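Local coordinates for protein 3' terminal uridylyl transferase (Trypanosoma brucei, PDB 5HZD) that catalyses the addition of uridines from UTP to the 3'-hydroxyl of guide RNA, ribosomal RNA and some mRNAs during mitochondrial RNA editing in trypanosomes, at residues A[295-299]-A[467-471]; A[300-304]-A[340-344]; A[332-338]-A[475-479]; A[415-421]-A[464-468]. All blocks are in the same frame, centred on the assembly; numbering follows the deposited sequence. Where two conformers were deposited one is given.

Interaction 1 (A[295-299]-A[467-471]); sequences RNSTL and DPYEE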
loop_
_atom_site.group_PDB
_atom_site.type_symbol
_atom_site.label_atom_id
_atom_site.label_comp_id
_atom_site.label_asym_id
_atom_site.label_seq_id
_atom_site.Cartn_x
_atom_site.Cartn_y
_atom_site.Cartn_z
ATOM N N ARG A 295 -6.223 6.986 6.463
ATOM C CA ARG A 295 -7.450 7.506 5.880
ATOM C C ARG A 295 -7.554 7.111 4.410
ATOM O O ARG A 295 -8.649 6.716 3.954
ATOM C CB ARG A 295 -7.482 9.020 6.022
ATOM C CG ARG A 295 -8.888 9.577 5.873
ATOM C CD ARG A 295 -8.846 11.087 5.933
ATOM N NE ARG A 295 -10.162 11.682 6.054
ATOM C CZ ARG A 295 -10.352 12.995 6.023
ATOM N NH1 ARG A 295 -9.279 13.790 5.890
ATOM N NH2 ARG A 295 -11.587 13.505 6.135
ATOM N N ASN A 296 -6.441 7.204 3.681
ATOM C CA ASN A 296 -6.434 6.843 2.259
ATOM C C ASN A 296 -6.843 5.375 2.104
ATOM O O ASN A 296 -7.689 5.035 1.265
ATOM C CB ASN A 296 -5.049 7.008 1.656
ATOM C CG ASN A 296 -4.674 8.447 1.433
ATOM O OD1 ASN A 296 -5.411 9.356 1.768
ATOM N ND2 ASN A 296 -3.498 8.651 0.843
ATOM N N SER A 297 -6.256 4.492 2.911
ATOM C CA SER A 297 -6.541 3.056 2.771
ATOM C C SER A 297 -7.991 2.749 3.145
ATOM O O SER A 297 -8.637 1.894 2.530
ATOM C CB SER A 297 -5.586 2.224 3.648
ATOM O OG SER A 297 -4.238 2.381 3.225
ATOM N N THR A 298 -8.530 3.459 4.129
ATOM C CA THR A 298 -9.881 3.225 4.590
ATOM C C THR A 298 -10.879 3.689 3.519
ATOM O O THR A 298 -11.888 3.016 3.280
ATOM C CB THR A 298 -10.100 3.946 5.927
ATOM O OG1 THR A 298 -9.140 3.451 6.874
ATOM C CG2 THR A 298 -11.494 3.700 6.442
ATOM N N LEU A 299 -10.572 4.783 2.820
ATOM C CA LEU A 299 -11.433 5.202 1.698
ATOM C C LEU A 299 -11.441 4.138 0.588
ATOM O O LEU A 299 -12.524 3.777 0.073
ATOM C CB LEU A 299 -10.914 6.519 1.111
ATOM C CG LEU A 299 -11.711 7.033 -0.104
ATOM C CD1 LEU A 299 -13.177 7.232 0.232
ATOM C CD2 LEU A 299 -11.049 8.333 -0.605
ATOM N N ASP A 467 -6.168 14.363 -5.964
ATOM C CA ASP A 467 -5.953 13.623 -4.717
ATOM C C ASP A 467 -7.136 13.871 -3.770
ATOM O O ASP A 467 -7.552 15.021 -3.550
ATOM C CB ASP A 467 -4.660 14.086 -4.040
ATOM C CG ASP A 467 -4.320 13.257 -2.835
ATOM O OD1 ASP A 467 -4.941 13.458 -1.784
ATOM O OD2 ASP A 467 -3.416 12.422 -2.928
ATOM N N PRO A 468 -7.718 12.789 -3.217
ATOM C CA PRO A 468 -8.918 12.950 -2.396
ATOM C C PRO A 468 -8.756 13.864 -1.178
ATOM O O PRO A 468 -9.691 14.602 -0.862
ATOM C CB PRO A 468 -9.198 11.515 -1.938
ATOM C CG PRO A 468 -8.750 10.693 -3.097
ATOM C CD PRO A 468 -7.473 11.380 -3.561
ATOM N N TYR A 469 -7.594 13.838 -0.526
ATOM C CA TYR A 469 -7.449 14.593 0.739
ATOM C C TYR A 469 -6.452 15.745 0.706
ATOM O O TYR A 469 -6.457 16.606 1.596
ATOM C CB TYR A 469 -7.138 13.643 1.904
ATOM C CG TYR A 469 -8.246 12.638 2.151
ATOM C CD1 TYR A 469 -9.518 13.049 2.579
ATOM C CD2 TYR A 469 -8.023 11.285 1.938
ATOM C CE1 TYR A 469 -10.539 12.134 2.786
ATOM C CE2 TYR A 469 -9.032 10.361 2.145
ATOM C CZ TYR A 469 -10.272 10.791 2.556
ATOM O OH TYR A 469 -11.258 9.877 2.773
ATOM N N GLU A 470 -5.613 15.794 -0.314
ATOM C CA GLU A 470 -4.756 16.968 -0.487
ATOM C C GLU A 470 -5.295 17.896 -1.584
ATOM O O GLU A 470 -5.178 17.590 -2.781
ATOM C CB GLU A 470 -3.332 16.531 -0.782
ATOM C CG GLU A 470 -2.353 17.695 -0.867
ATOM C CD GLU A 470 -0.916 17.282 -0.581
ATOM O OE1 GLU A 470 0.011 17.984 -1.053
ATOM O OE2 GLU A 470 -0.716 16.267 0.130
ATOM N N GLU A 471 -5.841 19.048 -1.215
ATOM C CA GLU A 471 -6.314 19.956 -2.258
ATOM C C GLU A 471 -5.163 20.522 -3.093
ATOM O O GLU A 471 -4.023 20.674 -2.634
ATOM C CB GLU A 471 -7.206 21.076 -1.725
ATOM C CG GLU A 471 -8.143 21.650 -2.793
ATOM C CD GLU A 471 -8.890 22.889 -2.309
ATOM O OE1 GLU A 471 -9.440 23.637 -3.154
ATOM O OE2 GLU A 471 -8.928 23.116 -1.077
HETATM O O HOH W 1 -5.789 11.240 -0.511
HETATM O O HOH W 2 -2.648 11.494 -0.173
#
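Y469, in the loop assigned as the nucleotide recognition motif, lies against R295 on helix 292-304, whose residues R295, N296 and S297 belong to the UTP site. Packing of R295 over the Y469 ring is the tight part. R295 CD stands 3.6 Å from the centroid of the Y469 ring and 11° off its normal, a CH-pi contact. The guanidinium plane is turned only 13° from the ring, with R295 NE 3.3 Å from Y469 CE1. The extended R295 chain, its CG anti to the backbone N (chi1 -161°), lays methylenes and guanidinium over the same ring face. Each has an outside bond: R295 NE to I361 O, Y469 OH to P358 O. L299 CD2, oblique to the ring, lies 3.7 Å from Y469 OH and 3.9 Å from P468 CB.

Toward N296 the joint is looser and water-mediated. N296 OD1 approaches the ring edge, 3.3 Å from Y469 CD2, yet no direct hydrogen bond links the segments. One water donates to N296 OD1 and D467 OD1; another accepts from N296 ND2 and donates to D467 OD2. D467 OD1 also makes an Asx turn, receiving Y469 N and E470 N from opposite faces.

Interaction 2 (A[300-304]-A[340-344]); sequences LRKYL and NIMWI
I344 of helix 336-349 presses its CG2 methyl onto the ring of Y303, packing that helix against helix 292-304 in the helical region of the catalytic fragment, beside the UTP site. The two short segments run in roughly the same direction, at 35° and with axes 11.2 Å apart, and the contacts between them are made by side chains. CG2 of I344 lies 3.5 Å from the centroid of the Y303 ring and 13° off its normal, a CH-pi contact over the face. I344, deposited in two conformers and described here in one, owes this to its first torsion: CG2 is anti to the backbone N while CG1 is anti to the carbonyl carbon (chi1 -70°). CD1, at the end of the CG1 branch, lies 3.7 Å from L300 CD2. L300 and L304 both meet I344 nearly at right angles, with L304 CD2 3.9 Å from I344 CG1. L300 also extends CD1 toward the N340 amide and touches Y337 of the UTP site. Y303 OH bonds to V356 N and W343 NE1 to A310 O, both outside the contact. W343 offers its indole edge, where L304 CD2 lies near the ring plane, 4.0 Å from W343 CD1.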
loop_
_atom_site.group_PDB
_atom_site.type_symbol
_atom_site.label_atom_id
_atom_site.label_comp_id
_atom_site.label_asym_id
_atom_site.label_seq_id
_atom_site.Cartn_x
_atom_site.Cartn_y
_atom_site.Cartn_z
ATOM N N LEU A 300 -10.247 3.638 0.245
ATOM C CA LEU A 300 -10.146 2.591 -0.774
ATOM C C LEU A 300 -10.947 1.387 -0.349
ATOM O O LEU A 300 -11.679 0.834 -1.164
ATOM C CB LEU A 300 -8.691 2.173 -1.063
ATOM C CG LEU A 300 -7.793 3.262 -1.682
ATOM C CD1 LEU A 300 -6.436 2.714 -1.929
ATOM C CD2 LEU A 300 -8.370 3.747 -3.013
ATOM N N ARG A 301 -10.830 0.974 0.918
ATOM C CA ARG A 301 -11.527 -0.238 1.362
ATOM C C ARG A 301 -13.035 -0.130 1.192
ATOM O O ARG A 301 -13.696 -1.077 0.701
ATOM C CB ARG A 301 -11.174 -0.535 2.821
ATOM C CG ARG A 301 -11.667 -1.874 3.279
ATOM C CD ARG A 301 -11.391 -2.057 4.759
ATOM N NE ARG A 301 -12.098 -3.248 5.218
ATOM C CZ ARG A 301 -13.366 -3.273 5.656
ATOM N NH1 ARG A 301 -14.092 -2.157 5.756
ATOM N NH2 ARG A 301 -13.914 -4.430 6.004
ATOM N N LYS A 302 -13.603 1.016 1.549
ATOM C CA LYS A 302 -15.041 1.202 1.443
ATOM C C LYS A 302 -15.504 1.076 -0.011
ATOM O O LYS A 302 -16.464 0.352 -0.310
ATOM C CB LYS A 302 -15.399 2.562 2.030
ATOM C CG LYS A 302 -16.873 2.785 2.180
ATOM C CD LYS A 302 -17.131 4.037 3.022
ATOM C CE LYS A 302 -18.619 4.308 3.182
ATOM N NZ LYS A 302 -19.353 3.234 3.930
ATOM N N TYR A 303 -14.796 1.732 -0.924
ATOM C CA TYR A 303 -15.117 1.569 -2.337
ATOM C C TYR A 303 -14.915 0.141 -2.854
ATOM O O TYR A 303 -15.791 -0.414 -3.537
ATOM C CB TYR A 303 -14.249 2.525 -3.164
ATOM C CG TYR A 303 -14.833 3.900 -3.358
ATOM C CD1 TYR A 303 -16.003 4.069 -4.106
ATOM C CD2 TYR A 303 -14.182 5.031 -2.886
ATOM C CE1 TYR A 303 -16.521 5.347 -4.360
ATOM C CE2 TYR A 303 -14.716 6.329 -3.138
ATOM C CZ TYR A 303 -15.871 6.449 -3.877
ATOM O OH TYR A 303 -16.367 7.720 -4.144
ATOM N N LEU A 304 -13.773 -0.455 -2.548
ATOM C CA LEU A 304 -13.435 -1.715 -3.218
ATOM C C LEU A 304 -14.226 -2.903 -2.684
ATOM O O LEU A 304 -14.372 -3.918 -3.374
ATOM C CB LEU A 304 -11.931 -1.962 -3.109
ATOM C CG LEU A 304 -11.071 -0.928 -3.845
ATOM C CD1 LEU A 304 -9.634 -1.322 -3.707
ATOM C CD2 LEU A 304 -11.436 -0.849 -5.345
ATOM N N ASN A 340 -5.642 3.167 -8.555
ATOM C CA ASN A 340 -6.879 2.781 -7.870
ATOM C C ASN A 340 -7.951 3.865 -8.009
ATOM O O ASN A 340 -9.146 3.562 -8.167
ATOM C CB ASN A 340 -6.616 2.512 -6.384
ATOM C CG ASN A 340 -6.141 1.112 -6.116
ATOM O OD1 ASN A 340 -6.616 0.159 -6.719
ATOM N ND2 ASN A 340 -5.191 0.978 -5.196
ATOM N N ILE A 341 -7.540 5.143 -7.977
ATOM C CA ILE A 341 -8.511 6.210 -8.159
ATOM C C ILE A 341 -9.089 6.175 -9.582
ATOM O O ILE A 341 -10.300 6.376 -9.759
ATOM C CB ILE A 341 -7.925 7.585 -7.799
ATOM C CG1 ILE A 341 -7.653 7.616 -6.289
ATOM C CG2 ILE A 341 -8.887 8.725 -8.213
ATOM C CD1 ILE A 341 -6.672 8.716 -5.859
ATOM N N MET A 342 -8.251 5.921 -10.587
ATOM C CA MET A 342 -8.769 5.769 -11.936
ATOM C C MET A 342 -9.831 4.668 -11.988
ATOM O O MET A 342 -10.873 4.844 -12.599
ATOM C CB MET A 342 -7.663 5.412 -12.937
ATOM C CG MET A 342 -6.690 6.543 -13.190
ATOM S SD MET A 342 -5.527 6.102 -14.493
ATOM C CE MET A 342 -6.603 5.910 -15.910
ATOM N N TRP A 343 -9.559 3.524 -11.377
ATOM C CA TRP A 343 -10.494 2.412 -11.429
ATOM C C TRP A 343 -11.771 2.761 -10.695
ATOM O O TRP A 343 -12.874 2.553 -11.206
ATOM C CB TRP A 343 -9.776 1.214 -10.785
ATOM C CG TRP A 343 -10.594 -0.016 -10.477
ATOM C CD1 TRP A 343 -10.726 -0.603 -9.249
ATOM C CD2 TRP A 343 -11.262 -0.895 -11.411
ATOM N NE1 TRP A 343 -11.476 -1.767 -9.356
ATOM C CE2 TRP A 343 -11.800 -1.965 -10.671
ATOM C CE3 TRP A 343 -11.479 -0.855 -12.791
ATOM C CZ2 TRP A 343 -12.519 -2.998 -11.256
ATOM C CZ3 TRP A 343 -12.199 -1.904 -13.378
ATOM C CH2 TRP A 343 -12.731 -2.941 -12.605
ATOM N N ILE A 344 -11.651 3.318 -9.503
ATOM C CA ILE A 344 -12.858 3.625 -8.723
ATOM C C ILE A 344 -13.697 4.720 -9.394
ATOM O O ILE A 344 -14.929 4.638 -9.408
ATOM C CB ILE A 344 -12.478 4.064 -7.339
ATOM C CG1 ILE A 344 -11.930 2.841 -6.605
ATOM C CG2 ILE A 344 -13.695 4.587 -6.597
ATOM C CD1 ILE A 344 -11.184 3.207 -5.310
#

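Interaction 3 (A[332-338]-A[475-479]); sequences GYFTSYA and LGRHI. With SO4 (sulfate ion), chain C.
The loop leading into helix 336-349, whose first residues S336 and Y337 belong to the UTP site, packs through F334 on I479 of a type I beta turn from G476 to I479. T335 is the N-cap of that helix, its OG1 accepting from A338 N, a capping bond at the helix start. The apolar centre is the F334 ring: I479 CD1 lies 3.7 Å from its centroid and 15° off the normal, a CH-pi contact over one face. The edge of the same ring receives L475 O near its plane, and F334 CE1 comes within 3.6 Å of G476 CA. Nearer the helix, L475 CD1 packs on A338 CB at 3.9 Å and more loosely on Y337.

No direct hydrogen bond joins the segments, and the polar links pass through two waters. One molecule donates to G332 O and L475 O and accepts from H478 N, while a second accepts from T335 N and donates to L475 O, which is thus gripped twice. G332 O also sits close against the turn, 3.3 Å from I479 CG1.

Within the turn, its two middle residues R477 and H478 bind a sulfate, probably from the crystallisation liquor. R477 CG lies between its backbone N and carbonyl carbon (chi1 65°), and this places CG over the face of the H478 imidazole. R477 NE donates to sulfate O3 at 2.9 Å with an N-H...O angle of 165°. Sulfate O4 is shared, taking R477 NH2 at 3.2 Å and H478 NE2 at 3.0 Å.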
loop_
_atom_site.group_PDB
_atom_site.type_symbol
_atom_site.label_atom_id
_atom_site.label_comp_id
_atom_site.label_asym_id
_atom_site.label_seq_id
_atom_site.Cartn_x
_atom_site.Cartn_y
_atom_site.Cartn_z
ATOM N N GLY A 332 8.028 9.949 -12.480
ATOM C CA GLY A 332 7.023 10.981 -12.713
ATOM C C GLY A 332 5.688 10.463 -13.229
ATOM O O GLY A 332 4.768 11.250 -13.530
ATOM N N TYR A 333 5.565 9.145 -13.360
ATOM C CA TYR A 333 4.281 8.612 -13.803
ATOM C C TYR A 333 3.386 8.451 -12.580
ATOM O O TYR A 333 3.658 9.047 -11.513
ATOM C CB TYR A 333 4.441 7.315 -14.589
ATOM C CG TYR A 333 5.122 7.506 -15.932
ATOM C CD1 TYR A 333 4.382 7.795 -17.071
ATOM C CD2 TYR A 333 6.503 7.398 -16.044
ATOM C CE1 TYR A 333 4.996 7.971 -18.299
ATOM C CE2 TYR A 333 7.135 7.577 -17.268
ATOM C CZ TYR A 333 6.367 7.859 -18.391
ATOM O OH TYR A 333 6.990 8.043 -19.616
ATOM N N PHE A 334 2.325 7.656 -12.698
ATOM C CA PHE A 334 1.364 7.558 -11.596
ATOM C C PHE A 334 1.837 6.627 -10.483
ATOM O O PHE A 334 2.701 5.772 -10.666
ATOM C CB PHE A 334 0.040 7.016 -12.122
ATOM C CG PHE A 334 -0.701 7.968 -13.000
ATOM C CD1 PHE A 334 -1.043 9.237 -12.558
ATOM C CD2 PHE A 334 -1.099 7.574 -14.272
ATOM C CE1 PHE A 334 -1.746 10.119 -13.375
ATOM C CE2 PHE A 334 -1.814 8.443 -15.079
ATOM C CZ PHE A 334 -2.138 9.710 -14.642
ATOM N N THR A 335 1.247 6.809 -9.314
ATOM C CA THR A 335 1.428 5.888 -8.211
ATOM C C THR A 335 0.349 4.810 -8.242
ATOM O O THR A 335 -0.665 4.916 -8.961
ATOM C CB THR A 335 1.249 6.637 -6.889
ATOM O OG1 THR A 335 -0.046 7.264 -6.872
ATOM C CG2 THR A 335 2.314 7.696 -6.721
ATOM N N SER A 336 0.509 3.788 -7.417
ATOM C CA SER A 336 -0.538 2.779 -7.311
ATOM C C SER A 336 -1.840 3.380 -6.804
ATOM O O SER A 336 -2.941 2.985 -7.237
ATOM C CB SER A 336 -0.092 1.629 -6.410
ATOM O OG SER A 336 0.985 0.932 -7.047
ATOM N N TYR A 337 -1.751 4.351 -5.908
ATOM C CA TYR A 337 -2.945 5.028 -5.427
ATOM C C TYR A 337 -3.673 5.701 -6.593
ATOM O O TYR A 337 -4.899 5.589 -6.684
ATOM C CB TYR A 337 -2.545 6.079 -4.381
ATOM C CG TYR A 337 -3.669 6.782 -3.639
ATOM C CD1 TYR A 337 -4.705 6.077 -3.053
ATOM C CD2 TYR A 337 -3.620 8.160 -3.430
ATOM C CE1 TYR A 337 -5.712 6.737 -2.318
ATOM C CE2 TYR A 337 -4.612 8.827 -2.689
ATOM C CZ TYR A 337 -5.650 8.110 -2.142
ATOM O OH TYR A 337 -6.630 8.780 -1.411
ATOM N N ALA A 338 -2.941 6.374 -7.473
ATOM C CA ALA A 338 -3.573 7.046 -8.623
ATOM C C ALA A 338 -4.323 6.042 -9.516
ATOM O O ALA A 338 -5.431 6.336 -10.034
ATOM C CB ALA A 338 -2.542 7.789 -9.433
ATOM N N LEU A 475 -2.241 14.173 -9.155
ATOM C CA LEU A 475 -1.424 12.958 -9.162
ATOM C C LEU A 475 -0.712 12.773 -10.505
ATOM O O LEU A 475 0.266 12.031 -10.601
ATOM C CB LEU A 475 -2.231 11.716 -8.741
ATOM C CG LEU A 475 -2.918 11.892 -7.378
ATOM C CD1 LEU A 475 -3.692 10.636 -7.002
ATOM C CD2 LEU A 475 -1.865 12.172 -6.303
ATOM N N GLY A 476 -1.170 13.472 -11.543
ATOM C CA GLY A 476 -0.448 13.476 -12.799
ATOM C C GLY A 476 0.459 14.680 -13.055
ATOM O O GLY A 476 0.784 14.982 -14.214
ATOM N N ARG A 477 0.859 15.379 -11.989
ATOM C CA ARG A 477 1.606 16.617 -12.111
ATOM C C ARG A 477 2.952 16.540 -12.807
ATOM O O ARG A 477 3.478 17.570 -13.235
ATOM C CB ARG A 477 1.791 17.271 -10.734
ATOM C CG ARG A 477 2.642 16.439 -9.781
ATOM C CD ARG A 477 2.538 16.930 -8.337
ATOM N NE ARG A 477 3.274 16.024 -7.431
ATOM C CZ ARG A 477 2.824 14.842 -7.015
ATOM N NH1 ARG A 477 1.636 14.381 -7.425
ATOM N NH2 ARG A 477 3.563 14.107 -6.189
ATOM N N HIS A 478 3.533 15.349 -12.916
ATOM C CA HIS A 478 4.810 15.251 -13.630
ATOM C C HIS A 478 4.657 14.721 -15.046
ATOM O O HIS A 478 5.665 14.515 -15.737
ATOM C CB HIS A 478 5.819 14.356 -12.886
ATOM C CG HIS A 478 6.042 14.744 -11.455
ATOM N ND1 HIS A 478 6.601 15.949 -11.083
ATOM C CD2 HIS A 478 5.784 14.074 -10.307
ATOM C CE1 HIS A 478 6.666 16.008 -9.763
ATOM N NE2 HIS A 478 6.182 14.883 -9.270
ATOM N N ILE A 479 3.412 14.523 -15.489
ATOM C CA ILE A 479 3.159 13.958 -16.804
ATOM C C ILE A 479 2.918 15.023 -17.857
ATOM O O ILE A 479 1.802 15.545 -17.984
ATOM C CB ILE A 479 1.988 12.945 -16.754
ATOM C CG1 ILE A 479 2.304 11.870 -15.713
ATOM C CG2 ILE A 479 1.748 12.361 -18.155
ATOM C CD1 ILE A 479 1.182 10.848 -15.511
HETATM S S SO4 C . 6.592 16.483 -5.790
HETATM O O1 SO4 C . 6.109 16.485 -4.413
HETATM O O2 SO4 C . 7.945 17.044 -5.839
HETATM O O3 SO4 C . 5.700 17.303 -6.613
HETATM O O4 SO4 C . 6.606 15.104 -6.283
HETATM O O HOH W 3 2.749 12.643 -12.042
HETATM O O HOH W 4 0.872 9.780 -8.995
#

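Interaction 4 (A[415-421]-A[464-468]); sequences NVISLNR and CIEDP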
loop_
_atom_site.group_PDB
_atom_site.type_symbol
_atom_site.label_atom_id
_atom_site.label_comp_id
_atom_site.label_asym_id
_atom_site.label_seq_id
_atom_site.Cartn_x
_atom_site.Cartn_y
_atom_site.Cartn_z
ATOM N N ASN A 415 -11.423 17.419 -18.409
ATOM C CA ASN A 415 -11.951 16.956 -17.134
ATOM C C ASN A 415 -10.894 16.326 -16.240
ATOM O O ASN A 415 -9.777 16.077 -16.663
ATOM C CB ASN A 415 -13.084 15.955 -17.372
ATOM C CG ASN A 415 -14.327 16.610 -17.979
ATOM O OD1 ASN A 415 -14.530 17.844 -17.892
ATOM N ND2 ASN A 415 -15.186 15.783 -18.573
ATOM N N VAL A 416 -11.278 16.070 -15.001
ATOM C CA VAL A 416 -10.353 15.568 -13.999
ATOM C C VAL A 416 -10.951 14.315 -13.395
ATOM O O VAL A 416 -12.135 14.288 -13.061
ATOM C CB VAL A 416 -10.225 16.601 -12.860
ATOM C CG1 VAL A 416 -9.319 16.054 -11.716
ATOM C CG2 VAL A 416 -9.722 17.963 -13.399
ATOM N N ILE A 417 -10.134 13.280 -13.237
ATOM C CA ILE A 417 -10.551 12.064 -12.513
ATOM C C ILE A 417 -10.596 12.424 -11.038
ATOM O O ILE A 417 -9.561 12.719 -10.434
ATOM C CB ILE A 417 -9.540 10.943 -12.786
ATOM C CG1 ILE A 417 -9.517 10.604 -14.294
ATOM C CG2 ILE A 417 -9.884 9.683 -11.982
ATOM C CD1 ILE A 417 -8.489 9.528 -14.711
ATOM N N SER A 418 -11.786 12.464 -10.448
ATOM C CA SER A 418 -11.897 12.969 -9.089
ATOM C C SER A 418 -13.022 12.291 -8.342
ATOM O O SER A 418 -14.130 12.120 -8.878
ATOM C CB SER A 418 -12.151 14.488 -9.089
ATOM O OG SER A 418 -12.313 14.909 -7.737
ATOM N N LEU A 419 -12.719 11.875 -7.110
ATOM C CA LEU A 419 -13.735 11.304 -6.217
ATOM C C LEU A 419 -14.235 12.353 -5.241
ATOM O O LEU A 419 -15.022 12.050 -4.346
ATOM C CB LEU A 419 -13.153 10.109 -5.435
ATOM C CG LEU A 419 -12.540 9.007 -6.292
ATOM C CD1 LEU A 419 -11.952 7.962 -5.344
ATOM C CD2 LEU A 419 -13.630 8.452 -7.157
ATOM N N ASN A 420 -13.850 13.621 -5.406
ATOM C CA ASN A 420 -14.231 14.608 -4.407
ATOM C C ASN A 420 -15.631 15.147 -4.591
ATOM O O ASN A 420 -16.132 15.889 -3.729
ATOM C CB ASN A 420 -13.258 15.790 -4.404
ATOM C CG ASN A 420 -11.941 15.435 -3.792
ATOM O OD1 ASN A 420 -11.101 14.848 -4.433
ATOM N ND2 ASN A 420 -11.770 15.756 -2.514
ATOM N N ARG A 421 -16.246 14.804 -5.714
ATOM C CA ARG A 421 -17.652 15.144 -5.973
ATOM C C ARG A 421 -18.185 14.069 -6.893
ATOM O O ARG A 421 -17.413 13.442 -7.609
ATOM C CB ARG A 421 -17.767 16.552 -6.592
ATOM C CG ARG A 421 -17.047 16.722 -7.928
ATOM C CD ARG A 421 -16.746 18.207 -8.216
ATOM N NE ARG A 421 -16.096 18.863 -7.089
ATOM C CZ ARG A 421 -14.796 18.768 -6.808
ATOM N NH1 ARG A 421 -13.969 18.014 -7.547
ATOM N NH2 ARG A 421 -14.319 19.396 -5.744
ATOM N N CYS A 464 -5.172 14.628 -15.500
ATOM C CA CYS A 464 -5.463 15.121 -14.158
ATOM C C CYS A 464 -6.221 14.130 -13.299
ATOM O O CYS A 464 -7.293 13.647 -13.695
ATOM C CB CYS A 464 -6.289 16.407 -14.246
ATOM S SG CYS A 464 -5.354 17.765 -14.980
ATOM N N ILE A 465 -5.681 13.852 -12.110
ATOM C CA ILE A 465 -6.345 12.999 -11.126
ATOM C C ILE A 465 -6.248 13.773 -9.812
ATOM O O ILE A 465 -5.137 14.102 -9.356
ATOM C CB ILE A 465 -5.616 11.655 -10.979
ATOM C CG1 ILE A 465 -5.640 10.901 -12.309
ATOM C CG2 ILE A 465 -6.293 10.829 -9.907
ATOM C CD1 ILE A 465 -4.911 9.540 -12.215
ATOM N N GLU A 466 -7.394 14.115 -9.240
ATOM C CA GLU A 466 -7.416 14.902 -8.009
ATOM C C GLU A 466 -7.139 13.992 -6.807
ATOM O O GLU A 466 -7.791 12.945 -6.634
ATOM C CB GLU A 466 -8.776 15.606 -7.870
ATOM C CG GLU A 466 -8.905 16.468 -6.582
ATOM C CD GLU A 466 -10.142 17.364 -6.503
ATOM O OE1 GLU A 466 -11.175 17.134 -7.181
ATOM O OE2 GLU A 466 -10.086 18.353 -5.733
ATOM N N ASP A 467 -6.168 14.363 -5.964
ATOM C CA ASP A 467 -5.953 13.623 -4.717
ATOM C C ASP A 467 -7.136 13.871 -3.770
ATOM O O ASP A 467 -7.552 15.021 -3.550
ATOM C CB ASP A 467 -4.660 14.086 -4.040
ATOM C CG ASP A 467 -4.320 13.257 -2.835
ATOM O OD1 ASP A 467 -4.941 13.458 -1.784
ATOM O OD2 ASP A 467 -3.416 12.422 -2.928
ATOM N N PRO A 468 -7.718 12.789 -3.217
ATOM C CA PRO A 468 -8.918 12.950 -2.396
ATOM C C PRO A 468 -8.756 13.864 -1.178
ATOM O O PRO A 468 -9.691 14.602 -0.862
ATOM C CB PRO A 468 -9.198 11.515 -1.938
ATOM C CG PRO A 468 -8.750 10.693 -3.097
ATOM C CD PRO A 468 -7.473 11.380 -3.561
HETATM O O HOH W 5 -7.240 14.984 -17.422
HETATM O O HOH W 6 -10.332 12.443 -5.858
HETATM O O HOH W 7 -11.650 20.191 -5.083
#
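E466 OE1 takes two donors from the facing segment: S418 OG at 2.6 Å, met on the anti side and out of the carboxylate plane, and R421 NH1 at 3.0 Å on the syn lone pair. The second is a salt bridge, with guanidinium and carboxylate planes only 19° apart. A water between R421 NH2 and E466 OE2 completes the link, and R421 NH1 has a further partner in T425 OG1. E466 reaches these groups because its CG is anti to the backbone N (chi1 180°) and its chain extended. S418 OG also accepts from N420 N, an ST turn, while N420 ND2 donates to P468 O at 2.9 Å.

The backbones form a single parallel beta bridge between I417 and I465. I417 N donates to C464 O at 2.9 Å; E466 N donates to I417 O at 2.8 Å. I465 CA adds a CA-H...O contact to the same I417 O. Outward from the bridge, V416 CG2 meets C464 CB at 3.9 Å, and I417 and I465 lie side by side, pointing the same way.

The beginning of the nucleotide recognition motif is thereby joined to the chain just after the short, weakly bonded strand 415-416, which pairs antiparallel with 425-426 through V416 and T425. I417 touches Y345 and I465 touches M342, both on helix 336-349, whereas V416 and C464 touch K427 of helix 427-430.

In the fold
Reading from the N terminus, helix 292-304 opens interaction 1 and then interaction 2. Residues 332-338 open interaction 3 before 340-344, on the same helix 336-349, close interaction 2, so interactions 2 and 3 cross. Interaction 4 starts at 415-421 and closes at 464-468, after interaction 2 and wholly within the span of interaction 3. Residues 467-471 then close interaction 1, sharing D467 and P468 with interaction 4, and 475-479 close interaction 3; interactions 1 and 3 therefore cross, while 2 nests within 1. Together they tie the recognition-motif loop to helices 292-304 and 336-349 and to residues 415-421, with P468 touching both Y337 and I341.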